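Local coordinates for protein putative prolyl-tRNA synthetase (Leishmania major, PDB 5XIL) that probably catalyses the ATP-dependent attachment of L-proline to tRNA(Pro), here as the piece with the catalytic core, the anticodon-binding domain and the zinc-binding C-terminal domain, at residues P40-C48 with M284-Q292; R318-V328 with W383-A392. One frame throughout, in Å; residues are numbered along the deposited sequence. Where two conformers were deposited one is given.

Contact 1 (P40-C48 with M284-Q292); sequences PWAYYVWKC and MPPRVASTQ
Y44 lays one face of its phenol ring over the backbone of S290, whose CA sits 3.8 Å from the ring centroid and 21° off the ring normal, a CH-pi contact. At the ring's edge, close to its plane, lies the carbonyl of V288, with its O 3.3 Å from Y44 CD2, so the aromatic ring meets the loop in two directions at once. S290 CB fits between two aromatic side chains of the helix, touching Y44 CG and W41 CE3. The indole of W41 reaches the loop because its CG is anti to the backbone N (chi1 -167°), which carries the six-membered ring across to T291; CZ3 comes within 3.4 Å of T291 N. Its other end is fixed from outside, where NE1 hydrogen-bonds K350 O and the K350 side chain makes a cation-pi contact. In the conformer of M284 described here, one of two, the methyl CE comes to 3.5 Å from W41 NE1, the sulfur standing obliquely to the indole in a Met-aromatic contact.

Toward C48, the helix meets V288 of the loop, whose branches diverge: CG2 packs on V45 CG2 at 4.0 Å, and CG1 on C48 CB at 3.7 Å. A water over one face of the W41 indole gives its hydrogens to W41 O at 2.7 Å and to V288 O, and accepts from S290 N at 2.8 Å. It thus bridges the backbones of helix and loop.

K47 forms a salt bridge with E58 of the second subunit, and S290 packs on E63 of that subunit. A long helix at the dimer interface, followed by a short strand, is consistent with motif 1 of class II synthetases, here packed against the connection between catalytic core and anticodon-binding domain.

Contact 2 (R318-V328 with W383-A392); sequences RLESELCEGGV and WDAQTPAAVA
W383 donates its indole N-H to E322, with NE1 2.8 Å from OE1 and an N-H...O angle of 164°; the oxygen lies in the ring plane and is met on its syn side, somewhat out of the carboxylate plane. Beside this bond two helices of the alpha/beta anticodon-binding domain pack, their short segments crossing at -70° with 8.8 Å between axes. L319 covers one indole face, CD1 making a CH-pi contact 4.2 Å from the centroid of the five-membered ring. With its CG anti to the backbone N (chi1 -172°), W383 extends across to the helix, and R366 braces it from outside by a cation-pi contact.

Toward the C-terminal end of helix 306-325, L323 CD2 touches P388 CA and V391 CG2, the latter at 4.0 Å, while V328 meets V391 and A392. P388 CG presses on the carbonyl of E322, 3.5 Å from its O, and P388 CB lies against G326 CA.

The C-terminal end of the first helix and the N-terminal end of the second are capped. A Schellman motif closes helix 306-325, G327 supplying the positive phi and turning V328 back toward the second helix. T387 OG1 bonds to A382 O; in the capping box of D384 and T387, Q386 N donates to D384 OD1, and D384 N to T387 OG1 at 2.8 Å.

In the fold
Contact 1 comes first along the chain: helix 40-60 meets the loop leading to strand 293-297, closing a circuit of 235 intervening residues that includes most of the catalytic core. The chain then enters the anticodon-binding domain, where contact 2 closes a much shorter circuit of 54 residues between the end of helix 306-325 and the start of helix 387-412, on one side of its five-stranded mixed sheet. The two are in series, neither nested nor crossed, with centres about 19 Å apart. They meet where Q292 OE1 lies 3.8 Å from V328 CA. R287 adds a second tie, through its salt bridge to E396 on helix 387-412.

Contact 1 (P40-C48 with M284-Q292)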
ATOM      1  N   PRO A  40       8.048  13.149   1.553  1.00 12.08           N
ATOM      2  CA  PRO A  40       8.466  11.979   0.776  1.00 11.83           C
ATOM      3  C   PRO A  40       9.777  11.367   1.123  1.00 11.93           C
ATOM      4  O   PRO A  40       9.866  10.157   0.970  1.00 11.75           O
ATOM      5  CB  PRO A  40       8.539  12.506  -0.663  1.00 12.50           C
ATOM      6  CG  PRO A  40       7.507  13.573  -0.622  1.00 12.76           C
ATOM      7  CD  PRO A  40       7.612  14.235   0.668  1.00 11.71           C
ATOM      8  N   TRP A  41      10.781  12.126   1.557  1.00 11.64           N
ATOM      9  CA  TRP A  41      12.045  11.487   1.793  1.00 12.72           C
ATOM     10  C   TRP A  41      11.973  10.407   2.859  1.00 12.43           C
ATOM     11  O   TRP A  41      12.673   9.359   2.800  1.00 13.03           O
ATOM     12  CB  TRP A  41      13.089  12.529   2.138  1.00 13.16           C
ATOM     13  CG  TRP A  41      14.505  12.073   2.120  1.00 14.37           C
ATOM     14  CD1 TRP A  41      15.366  11.987   3.200  1.00 14.04           C
ATOM     15  CD2 TRP A  41      15.262  11.655   0.962  1.00 13.74           C
ATOM     16  NE1 TRP A  41      16.590  11.535   2.768  1.00 14.01           N
ATOM     17  CE2 TRP A  41      16.548  11.306   1.418  1.00 14.76           C
ATOM     18  CE3 TRP A  41      14.971  11.548  -0.409  1.00 15.72           C
ATOM     19  CZ2 TRP A  41      17.560  10.858   0.538  1.00 16.16           C
ATOM     20  CZ3 TRP A  41      15.987  11.121  -1.285  1.00 17.97           C
ATOM     21  CH2 TRP A  41      17.248  10.748  -0.798  1.00 16.35           C
ATOM     22  N   ALA A  42      11.171  10.684   3.879  1.00 11.01           N
ATOM     23  CA  ALA A  42      10.862   9.697   4.879  1.00 11.77           C
ATOM     24  C   ALA A  42       9.735   8.709   4.500  1.00 10.74           C
ATOM     25  O   ALA A  42       9.823   7.500   4.741  1.00  9.99           O
ATOM     26  CB  ALA A  42      10.535  10.371   6.177  1.00 11.96           C
ATOM     27  N   TYR A  43       8.630   9.225   3.965  1.00 11.44           N
ATOM     28  CA  TYR A  43       7.520   8.368   3.561  1.00 11.41           C
ATOM     29  C   TYR A  43       7.891   7.223   2.598  1.00 11.19           C
ATOM     30  O   TYR A  43       7.357   6.125   2.710  1.00  9.96           O
ATOM     31  CB  TYR A  43       6.330   9.177   2.985  1.00 12.86           C
ATOM     32  CG  TYR A  43       5.066   8.338   3.024  1.00 14.16           C
ATOM     33  CD1 TYR A  43       4.338   8.199   4.223  1.00 15.79           C
ATOM     34  CD2 TYR A  43       4.685   7.544   1.947  1.00 16.21           C
ATOM     35  CE1 TYR A  43       3.209   7.385   4.276  1.00 16.23           C
ATOM     36  CE2 TYR A  43       3.542   6.731   2.007  1.00 17.50           C
ATOM     37  CZ  TYR A  43       2.824   6.687   3.192  1.00 18.53           C
ATOM     38  OH  TYR A  43       1.757   5.860   3.302  1.00 20.39           O
ATOM     39  N   TYR A  44       8.798   7.483   1.663  1.00 10.29           N
ATOM     40  CA  TYR A  44       9.270   6.460   0.717  1.00 11.45           C
ATOM     41  C   TYR A  44       9.730   5.255   1.481  1.00 10.36           C
ATOM     42  O   TYR A  44       9.526   4.101   1.051  1.00 11.69           O
ATOM     43  CB  TYR A  44      10.412   6.949  -0.146  1.00 11.87           C
ATOM     44  CG  TYR A  44      10.766   5.989  -1.192  1.00 12.53           C
ATOM     45  CD1 TYR A  44       9.997   5.909  -2.345  1.00 14.56           C
ATOM     46  CD2 TYR A  44      11.883   5.162  -1.068  1.00 11.94           C
ATOM     47  CE1 TYR A  44      10.312   4.972  -3.344  1.00 15.23           C
ATOM     48  CE2 TYR A  44      12.213   4.219  -2.026  1.00 13.05           C
ATOM     49  CZ  TYR A  44      11.419   4.124  -3.162  1.00 14.83           C
ATOM     50  OH  TYR A  44      11.723   3.231  -4.120  1.00 15.49           O
ATOM     51  N   VAL A  45      10.347   5.510   2.648  1.00 11.35           N
ATOM     52  CA  VAL A  45      10.781   4.370   3.483  1.00 10.45           C
ATOM     53  C   VAL A  45       9.590   3.454   3.901  1.00 11.09           C
ATOM     54  O   VAL A  45       9.661   2.274   3.767  1.00 10.56           O
ATOM     55  CB  VAL A  45      11.592   4.836   4.703  1.00 11.02           C
ATOM     56  CG1 VAL A  45      12.013   3.652   5.489  1.00 10.41           C
ATOM     57  CG2 VAL A  45      12.777   5.669   4.263  1.00 11.38           C
ATOM     58  N   TRP A  46       8.499   4.066   4.357  1.00 11.47           N
ATOM     59  CA  TRP A  46       7.258   3.391   4.736  1.00 11.56           C
ATOM     60  C   TRP A  46       6.664   2.709   3.524  1.00 12.06           C
ATOM     61  O   TRP A  46       6.347   1.536   3.584  1.00 12.54           O
ATOM     62  CB  TRP A  46       6.301   4.352   5.415  1.00 12.45           C
ATOM     63  CG  TRP A  46       5.156   3.601   6.062  1.00 12.73           C
ATOM     64  CD1 TRP A  46       3.876   3.664   5.687  1.00 13.86           C
ATOM     65  CD2 TRP A  46       5.223   2.598   7.118  1.00 12.15           C
ATOM     66  NE1 TRP A  46       3.103   2.803   6.472  1.00 15.21           N
ATOM     67  CE2 TRP A  46       3.921   2.120   7.331  1.00 14.05           C
ATOM     68  CE3 TRP A  46       6.247   2.047   7.857  1.00 12.34           C
ATOM     69  CZ2 TRP A  46       3.616   1.151   8.312  1.00 14.80           C
ATOM     70  CZ3 TRP A  46       5.959   1.122   8.837  1.00 12.37           C
ATOM     71  CH2 TRP A  46       4.662   0.672   9.056  1.00 13.39           C
ATOM     72  N   LYS A  47       6.701   3.368   2.378  1.00 12.76           N
ATOM     73  CA  LYS A  47       6.184   2.719   1.138  1.00 13.92           C
ATOM     74  C   LYS A  47       6.949   1.414   0.855  1.00 11.80           C
ATOM     75  O   LYS A  47       6.356   0.409   0.523  1.00 12.32           O
ATOM     76  CB  LYS A  47       6.328   3.665  -0.026  1.00 16.53           C
ATOM     77  CG  LYS A  47       5.572   3.204  -1.194  1.00 22.80           C
ATOM     78  CD  LYS A  47       5.935   4.111  -2.373  1.00 28.50           C
ATOM     79  CE  LYS A  47       4.722   4.430  -3.224  1.00 32.38           C
ATOM     80  NZ  LYS A  47       5.165   5.205  -4.427  1.00 35.60           N
ATOM     81  N   CYS A  48       8.253   1.441   1.054  1.00 11.05           N
ATOM     82  CA  CYS A  48       9.156   0.310   0.833  1.00 11.14           C
ATOM     83  C   CYS A  48       8.850  -0.810   1.798  1.00 10.84           C
ATOM     84  O   CYS A  48       8.820  -2.000   1.433  1.00 10.22           O
ATOM     85  CB  CYS A  48      10.633   0.676   0.974  1.00 10.92           C
ATOM     86  SG  CYS A  48      11.222   1.688  -0.391  1.00 12.45           S
ATOM     87  N   MET A 284      21.115   7.341   4.340  1.00 11.84           N
ATOM     88  CA  MET A 284      19.948   6.540   3.978  0.61 11.25           C
ATOM     89  C   MET A 284      20.397   5.150   3.526  1.00 11.76           C
ATOM     90  O   MET A 284      21.182   5.035   2.577  1.00 12.49           O
ATOM     91  CB  MET A 284      19.125   7.293   2.911  0.61 11.72           C
ATOM     92  CG  MET A 284      17.699   6.851   2.588  0.61 11.49           C
ATOM     93  SD  MET A 284      16.629   6.787   4.040  0.61 11.53           S
ATOM     94  CE  MET A 284      15.994   8.437   4.208  0.61 12.29           C
ATOM     95  N   PRO A 285      19.869   4.096   4.157  1.00 11.40           N
ATOM     96  CA  PRO A 285      20.102   2.787   3.596  1.00 12.04           C
ATOM     97  C   PRO A 285      19.606   2.760   2.119  1.00 13.14           C
ATOM     98  O   PRO A 285      18.489   3.202   1.804  1.00 13.22           O
ATOM     99  CB  PRO A 285      19.240   1.859   4.494  1.00 11.42           C
ATOM    100  CG  PRO A 285      19.121   2.616   5.746  1.00 11.61           C
ATOM    101  CD  PRO A 285      18.917   4.013   5.293  1.00 11.85           C
ATOM    102  N   PRO A 286      20.416   2.208   1.215  1.00 12.14           N
ATOM    103  CA  PRO A 286      20.104   2.357  -0.214  1.00 12.01           C
ATOM    104  C   PRO A 286      18.832   1.695  -0.702  1.00 11.35           C
ATOM    105  O   PRO A 286      18.200   2.213  -1.621  1.00 11.77           O
ATOM    106  CB  PRO A 286      21.333   1.742  -0.916  1.00 13.15           C
ATOM    107  CG  PRO A 286      21.975   0.879   0.062  1.00 13.34           C
ATOM    108  CD  PRO A 286      21.676   1.476   1.454  1.00 12.41           C
ATOM    109  N   ARG A 287      18.408   0.605  -0.062  1.00 10.95           N
ATOM    110  CA  ARG A 287      17.214  -0.050  -0.473  1.00 10.89           C
ATOM    111  C   ARG A 287      15.976   0.731  -0.139  1.00 10.99           C
ATOM    112  O   ARG A 287      14.857   0.416  -0.694  1.00 10.84           O
ATOM    113  CB  ARG A 287      17.138  -1.509   0.011  1.00 11.49           C
ATOM    114  CG  ARG A 287      18.319  -2.361  -0.502  1.00 13.29           C
ATOM    115  CD  ARG A 287      18.417  -3.654   0.283  1.00 15.52           C
ATOM    116  NE  ARG A 287      19.541  -4.505  -0.165  1.00 18.08           N
ATOM    117  CZ  ARG A 287      19.871  -5.640   0.385  1.00 21.62           C
ATOM    118  NH1 ARG A 287      19.172  -6.085   1.410  1.00 17.54           N
ATOM    119  NH2 ARG A 287      20.914  -6.338  -0.106  1.00 23.75           N
ATOM    120  N   VAL A 288      16.071   1.778   0.705  1.00 10.14           N
ATOM    121  CA  VAL A 288      14.868   2.562   0.946  1.00 10.54           C
ATOM    122  C   VAL A 288      15.092   4.024   0.632  1.00 10.76           C
ATOM    123  O   VAL A 288      14.361   4.887   1.052  1.00 11.41           O
ATOM    124  CB  VAL A 288      14.366   2.378   2.432  1.00  9.92           C
ATOM    125  CG1 VAL A 288      13.952   0.962   2.695  1.00 10.07           C
ATOM    126  CG2 VAL A 288      15.417   2.844   3.453  1.00 10.02           C
ATOM    127  N   ALA A 289      16.135   4.312  -0.115  1.00 10.83           N
ATOM    128  CA  ALA A 289      16.447   5.680  -0.495  1.00 11.19           C
ATOM    129  C   ALA A 289      15.637   6.077  -1.750  1.00 12.77           C
ATOM    130  O   ALA A 289      15.765   5.428  -2.792  1.00 12.69           O
ATOM    131  CB  ALA A 289      17.945   5.888  -0.748  1.00 10.32           C
ATOM    132  N   SER A 290      14.840   7.132  -1.601  1.00 12.83           N
ATOM    133  CA  SER A 290      13.949   7.540  -2.657  1.00 14.10           C
ATOM    134  C   SER A 290      14.793   7.929  -3.884  1.00 13.05           C
ATOM    135  O   SER A 290      14.418   7.636  -5.032  1.00 12.84           O
ATOM    136  CB  SER A 290      13.159   8.750  -2.202  1.00 14.09           C
ATOM    137  OG  SER A 290      12.308   9.091  -3.234  1.00 17.05           O
ATOM    138  N   THR A 291      15.860   8.659  -3.621  1.00 12.45           N
ATOM    139  CA  THR A 291      16.959   8.859  -4.568  1.00 12.99           C
ATOM    140  C   THR A 291      18.171   8.106  -4.058  1.00 13.20           C
ATOM    141  O   THR A 291      18.608   8.340  -2.959  1.00 13.99           O
ATOM    142  CB  THR A 291      17.264  10.328  -4.781  1.00 14.11           C
ATOM    143  OG1 THR A 291      16.107  10.907  -5.351  1.00 13.29           O
ATOM    144  CG2 THR A 291      18.488  10.556  -5.716  1.00 13.22           C
ATOM    145  N   GLN A 292      18.735   7.243  -4.901  1.00 11.13           N
ATOM    146  CA  GLN A 292      19.892   6.428  -4.522  1.00 11.16           C
ATOM    147  C   GLN A 292      21.200   7.102  -4.992  1.00 11.92           C
ATOM    148  O   GLN A 292      22.248   6.992  -4.348  1.00 12.62           O
ATOM    149  CB  GLN A 292      19.740   5.086  -5.172  1.00 11.37           C
ATOM    150  CG  GLN A 292      18.673   4.192  -4.523  1.00 11.12           C
ATOM    151  CD  GLN A 292      18.495   2.887  -5.254  1.00 12.14           C
ATOM    152  OE1 GLN A 292      18.406   2.848  -6.481  1.00 13.39           O
ATOM    153  NE2 GLN A 292      18.507   1.793  -4.518  1.00 12.24           N
TER
HETATM  154  O   HOH W   1      13.949   7.820   0.993  1.00 13.26           O

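Contact 2 (R318-V328 with W383-A392)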
ATOM      1  N   ARG A 318      21.764  12.455 -19.537  1.00 19.84           N
ATOM      2  CA  ARG A 318      21.938  11.174 -20.145  1.00 20.90           C
ATOM      3  C   ARG A 318      22.293  10.099 -19.130  1.00 18.71           C
ATOM      4  O   ARG A 318      21.868   8.947 -19.234  1.00 18.94           O
ATOM      5  CB  ARG A 318      23.050  11.268 -21.188  1.00 23.65           C
ATOM      6  CG  ARG A 318      23.345   9.972 -21.900  1.00 27.28           C
ATOM      7  CD  ARG A 318      24.086  10.282 -23.207  1.00 32.11           C
ATOM      8  NE  ARG A 318      25.474  10.782 -23.026  1.00 35.44           N
ATOM      9  CZ  ARG A 318      25.916  12.038 -23.219  1.00 40.98           C
ATOM     10  NH1 ARG A 318      25.101  13.034 -23.599  1.00 41.19           N
ATOM     11  NH2 ARG A 318      27.218  12.314 -23.031  1.00 48.84           N
ATOM     12  N   LEU A 319      23.179  10.447 -18.243  1.00 18.56           N
ATOM     13  CA  LEU A 319      23.578   9.530 -17.190  1.00 17.83           C
ATOM     14  C   LEU A 319      22.378   9.131 -16.323  1.00 17.07           C
ATOM     15  O   LEU A 319      22.155   7.967 -16.028  1.00 17.26           O
ATOM     16  CB  LEU A 319      24.721  10.139 -16.373  1.00 16.01           C
ATOM     17  CG  LEU A 319      25.140   9.271 -15.157  1.00 15.50           C
ATOM     18  CD1 LEU A 319      25.643   7.928 -15.658  1.00 16.45           C
ATOM     19  CD2 LEU A 319      26.212   9.881 -14.265  1.00 15.82           C
ATOM     20  N   GLU A 320      21.611  10.107 -15.951  1.00 18.79           N
ATOM     21  CA  GLU A 320      20.393   9.885 -15.195  1.00 20.22           C
ATOM     22  C   GLU A 320      19.529   8.860 -15.892  1.00 21.77           C
ATOM     23  O   GLU A 320      19.014   7.902 -15.283  1.00 18.30           O
ATOM     24  CB  GLU A 320      19.633  11.170 -15.025  1.00 20.69           C
ATOM     25  CG  GLU A 320      18.361  10.974 -14.218  1.00 25.02           C
ATOM     26  CD  GLU A 320      17.514  12.225 -14.093  1.00 29.39           C
ATOM     27  OE1 GLU A 320      17.969  13.384 -14.225  1.00 38.35           O
ATOM     28  OE2 GLU A 320      16.351  12.026 -13.828  1.00 32.36           O
ATOM     29  N   SER A 321      19.377   9.062 -17.197  1.00 21.56           N
ATOM     30  CA  SER A 321      18.512   8.210 -17.982  1.00 19.48           C
ATOM     31  C   SER A 321      19.033   6.796 -18.036  1.00 17.56           C
ATOM     32  O   SER A 321      18.261   5.854 -17.940  1.00 15.81           O
ATOM     33  CB  SER A 321      18.247   8.825 -19.363  1.00 22.77           C
ATOM     34  OG  SER A 321      17.497   7.836 -20.063  1.00 26.48           O
ATOM     35  N   GLU A 322      20.337   6.636 -18.216  1.00 17.65           N
ATOM     36  CA  GLU A 322      20.959   5.335 -18.341  1.00 17.19           C
ATOM     37  C   GLU A 322      20.851   4.591 -16.998  1.00 16.04           C
ATOM     38  O   GLU A 322      20.559   3.385 -16.922  1.00 15.82           O
ATOM     39  CB  GLU A 322      22.441   5.485 -18.670  1.00 21.56           C
ATOM     40  CG  GLU A 322      22.672   6.017 -20.101  1.00 25.86           C
ATOM     41  CD  GLU A 322      24.131   6.338 -20.434  1.00 32.06           C
ATOM     42  OE1 GLU A 322      25.039   6.035 -19.633  1.00 28.29           O
ATOM     43  OE2 GLU A 322      24.379   6.933 -21.535  1.00 33.74           O
ATOM     44  N   LEU A 323      21.100   5.328 -15.918  1.00 15.45           N
ATOM     45  CA  LEU A 323      20.992   4.616 -14.601  1.00 15.34           C
ATOM     46  C   LEU A 323      19.563   4.136 -14.312  1.00 16.17           C
ATOM     47  O   LEU A 323      19.334   2.990 -13.855  1.00 17.06           O
ATOM     48  CB  LEU A 323      21.553   5.480 -13.515  1.00 14.19           C
ATOM     49  CG  LEU A 323      23.039   5.808 -13.548  1.00 14.85           C
ATOM     50  CD1 LEU A 323      23.374   6.759 -12.435  1.00 15.64           C
ATOM     51  CD2 LEU A 323      23.876   4.584 -13.388  1.00 16.88           C
ATOM     52  N   CYS A 324      18.600   4.972 -14.617  1.00 16.35           N
ATOM     53  CA  CYS A 324      17.191   4.659 -14.280  1.00 18.85           C
ATOM     54  C   CYS A 324      16.692   3.492 -15.132  1.00 20.49           C
ATOM     55  O   CYS A 324      16.006   2.571 -14.658  1.00 17.62           O
ATOM     56  CB  CYS A 324      16.315   5.916 -14.414  1.00 20.21           C
ATOM     57  SG  CYS A 324      16.551   7.257 -13.241  1.00 23.67           S
ATOM     58  N   GLU A 325      17.162   3.436 -16.377  1.00 23.44           N
ATOM     59  CA  GLU A 325      16.858   2.335 -17.264  1.00 25.04           C
ATOM     60  C   GLU A 325      17.429   1.042 -16.739  1.00 22.32           C
ATOM     61  O   GLU A 325      16.837   0.007 -16.937  1.00 22.11           O
ATOM     62  CB  GLU A 325      17.379   2.599 -18.712  1.00 29.79           C
ATOM     63  CG  GLU A 325      16.895   1.569 -19.723  1.00 40.09           C
ATOM     64  CD  GLU A 325      15.374   1.633 -19.991  1.00 43.82           C
ATOM     65  OE1 GLU A 325      14.728   2.685 -19.742  1.00 49.98           O
ATOM     66  OE2 GLU A 325      14.823   0.611 -20.479  1.00 56.61           O
ATOM     67  N   GLY A 326      18.542   1.113 -16.014  1.00 20.18           N
ATOM     68  CA  GLY A 326      19.145  -0.033 -15.366  1.00 17.55           C
ATOM     69  C   GLY A 326      18.617  -0.293 -13.961  1.00 18.56           C
ATOM     70  O   GLY A 326      19.156  -1.102 -13.249  1.00 19.36           O
ATOM     71  N   GLY A 327      17.569   0.415 -13.533  1.00 18.74           N
ATOM     72  CA  GLY A 327      16.931   0.106 -12.253  1.00 18.60           C
ATOM     73  C   GLY A 327      17.405   0.959 -11.084  1.00 19.37           C
ATOM     74  O   GLY A 327      16.918   0.771  -9.990  1.00 21.21           O
ATOM     75  N   VAL A 328      18.355   1.877 -11.294  1.00 16.99           N
ATOM     76  CA  VAL A 328      18.923   2.669 -10.197  1.00 17.06           C
ATOM     77  C   VAL A 328      18.128   3.947 -10.104  1.00 16.96           C
ATOM     78  O   VAL A 328      17.795   4.524 -11.149  1.00 17.99           O
ATOM     79  CB  VAL A 328      20.379   3.062 -10.519  1.00 16.26           C
ATOM     80  CG1 VAL A 328      20.906   4.109  -9.514  1.00 16.37           C
ATOM     81  CG2 VAL A 328      21.238   1.796 -10.612  1.00 16.60           C
ATOM     82  N   TRP A 383      32.279   5.046 -17.328  1.00 17.76           N
ATOM     83  CA  TRP A 383      31.042   5.399 -17.922  1.00 18.75           C
ATOM     84  C   TRP A 383      30.915   4.765 -19.271  1.00 22.75           C
ATOM     85  O   TRP A 383      31.551   5.227 -20.240  1.00 19.76           O
ATOM     86  CB  TRP A 383      30.907   6.891 -17.992  1.00 18.93           C
ATOM     87  CG  TRP A 383      29.562   7.350 -18.420  1.00 20.06           C
ATOM     88  CD1 TRP A 383      28.448   6.600 -18.653  1.00 21.58           C
ATOM     89  CD2 TRP A 383      29.177   8.687 -18.632  1.00 22.03           C
ATOM     90  NE1 TRP A 383      27.413   7.386 -19.032  1.00 20.82           N
ATOM     91  CE2 TRP A 383      27.815   8.682 -18.980  1.00 22.90           C
ATOM     92  CE3 TRP A 383      29.848   9.893 -18.551  1.00 24.80           C
ATOM     93  CZ2 TRP A 383      27.121   9.837 -19.318  1.00 28.81           C
ATOM     94  CZ3 TRP A 383      29.158  11.042 -18.815  1.00 31.38           C
ATOM     95  CH2 TRP A 383      27.803  11.010 -19.218  1.00 28.93           C
ATOM     96  N   ASP A 384      30.130   3.704 -19.303  1.00 20.75           N
ATOM     97  CA  ASP A 384      29.985   2.813 -20.449  1.00 25.38           C
ATOM     98  C   ASP A 384      28.738   1.952 -20.230  1.00 23.85           C
ATOM     99  O   ASP A 384      27.907   2.265 -19.344  1.00 21.18           O
ATOM    100  CB  ASP A 384      31.282   1.997 -20.677  1.00 25.09           C
ATOM    101  CG  ASP A 384      31.689   1.156 -19.454  1.00 27.26           C
ATOM    102  OD1 ASP A 384      30.821   0.604 -18.716  1.00 24.48           O
ATOM    103  OD2 ASP A 384      32.884   1.048 -19.247  1.00 27.15           O
ATOM    104  N   ALA A 385      28.569   0.911 -21.045  1.00 21.38           N
ATOM    105  CA  ALA A 385      27.439  -0.011 -20.988  1.00 21.63           C
ATOM    106  C   ALA A 385      27.247  -0.710 -19.604  1.00 18.83           C
ATOM    107  O   ALA A 385      26.163  -1.196 -19.295  1.00 19.01           O
ATOM    108  CB  ALA A 385      27.565  -1.085 -22.076  1.00 23.20           C
ATOM    109  N   GLN A 386      28.316  -0.807 -18.859  1.00 17.05           N
ATOM    110  CA  GLN A 386      28.315  -1.534 -17.589  1.00 19.77           C
ATOM    111  C   GLN A 386      28.002  -0.636 -16.399  1.00 17.75           C
ATOM    112  O   GLN A 386      27.870  -1.146 -15.267  1.00 18.18           O
ATOM    113  CB  GLN A 386      29.673  -2.149 -17.324  1.00 20.34           C
ATOM    114  CG  GLN A 386      29.879  -3.452 -18.039  1.00 24.44           C
ATOM    115  CD  GLN A 386      30.145  -3.234 -19.519  1.00 23.95           C
ATOM    116  OE1 GLN A 386      31.011  -2.424 -19.898  1.00 25.03           O
ATOM    117  NE2 GLN A 386      29.424  -3.948 -20.351  1.00 26.09           N
ATOM    118  N   THR A 387      27.883   0.669 -16.645  1.00 17.93           N
ATOM    119  CA  THR A 387      27.750   1.619 -15.536  1.00 18.07           C
ATOM    120  C   THR A 387      26.494   1.310 -14.608  1.00 17.01           C
ATOM    121  O   THR A 387      26.639   1.307 -13.382  1.00 15.25           O
ATOM    122  CB  THR A 387      27.705   3.074 -16.017  1.00 18.17           C
ATOM    123  OG1 THR A 387      28.830   3.357 -16.874  1.00 18.61           O
ATOM    124  CG2 THR A 387      27.686   4.062 -14.822  1.00 17.98           C
ATOM    125  N   PRO A 388      25.311   1.133 -15.185  1.00 17.83           N
ATOM    126  CA  PRO A 388      24.183   0.856 -14.291  1.00 17.52           C
ATOM    127  C   PRO A 388      24.368  -0.386 -13.392  1.00 18.28           C
ATOM    128  O   PRO A 388      24.068  -0.331 -12.173  1.00 16.71           O
ATOM    129  CB  PRO A 388      22.982   0.786 -15.238  1.00 18.52           C
ATOM    130  CG  PRO A 388      23.433   1.482 -16.506  1.00 17.50           C
ATOM    131  CD  PRO A 388      24.886   1.202 -16.586  1.00 18.24           C
ATOM    132  N   ALA A 389      24.897  -1.485 -13.923  1.00 18.98           N
ATOM    133  CA  ALA A 389      25.136  -2.633 -13.094  1.00 20.20           C
ATOM    134  C   ALA A 389      26.205  -2.343 -12.084  1.00 19.33           C
ATOM    135  O   ALA A 389      26.145  -2.863 -10.965  1.00 19.28           O
ATOM    136  CB  ALA A 389      25.503  -3.899 -13.921  1.00 20.59           C
ATOM    137  N   ALA A 390      27.253  -1.623 -12.482  1.00 18.97           N
ATOM    138  CA  ALA A 390      28.331  -1.338 -11.575  1.00 16.28           C
ATOM    139  C   ALA A 390      27.829  -0.482 -10.382  1.00 15.58           C
ATOM    140  O   ALA A 390      28.206  -0.724  -9.247  1.00 14.63           O
ATOM    141  CB  ALA A 390      29.450  -0.607 -12.262  1.00 16.32           C
ATOM    142  N   VAL A 391      27.004   0.511 -10.688  1.00 13.98           N
ATOM    143  CA  VAL A 391      26.462   1.394  -9.656  1.00 13.51           C
ATOM    144  C   VAL A 391      25.481   0.585  -8.778  1.00 14.69           C
ATOM    145  O   VAL A 391      25.462   0.756  -7.572  1.00 14.22           O
ATOM    146  CB  VAL A 391      25.759   2.587 -10.305  1.00 13.81           C
ATOM    147  CG1 VAL A 391      24.986   3.426  -9.264  1.00 14.05           C
ATOM    148  CG2 VAL A 391      26.832   3.464 -10.944  1.00 14.54           C
ATOM    149  N   ALA A 392      24.664  -0.255  -9.390  1.00 13.61           N
ATOM    150  CA  ALA A 392      23.761  -1.080  -8.602  1.00 15.83           C
ATOM    151  C   ALA A 392      24.560  -1.981  -7.700  1.00 16.93           C
ATOM    152  O   ALA A 392      24.161  -2.226  -6.517  1.00 15.95           O
ATOM    153  CB  ALA A 392      22.844  -1.881  -9.499  1.00 18.13           C
TER
HETATM  154  O   HOH W   2      25.473   3.768 -18.816  1.00 24.82           O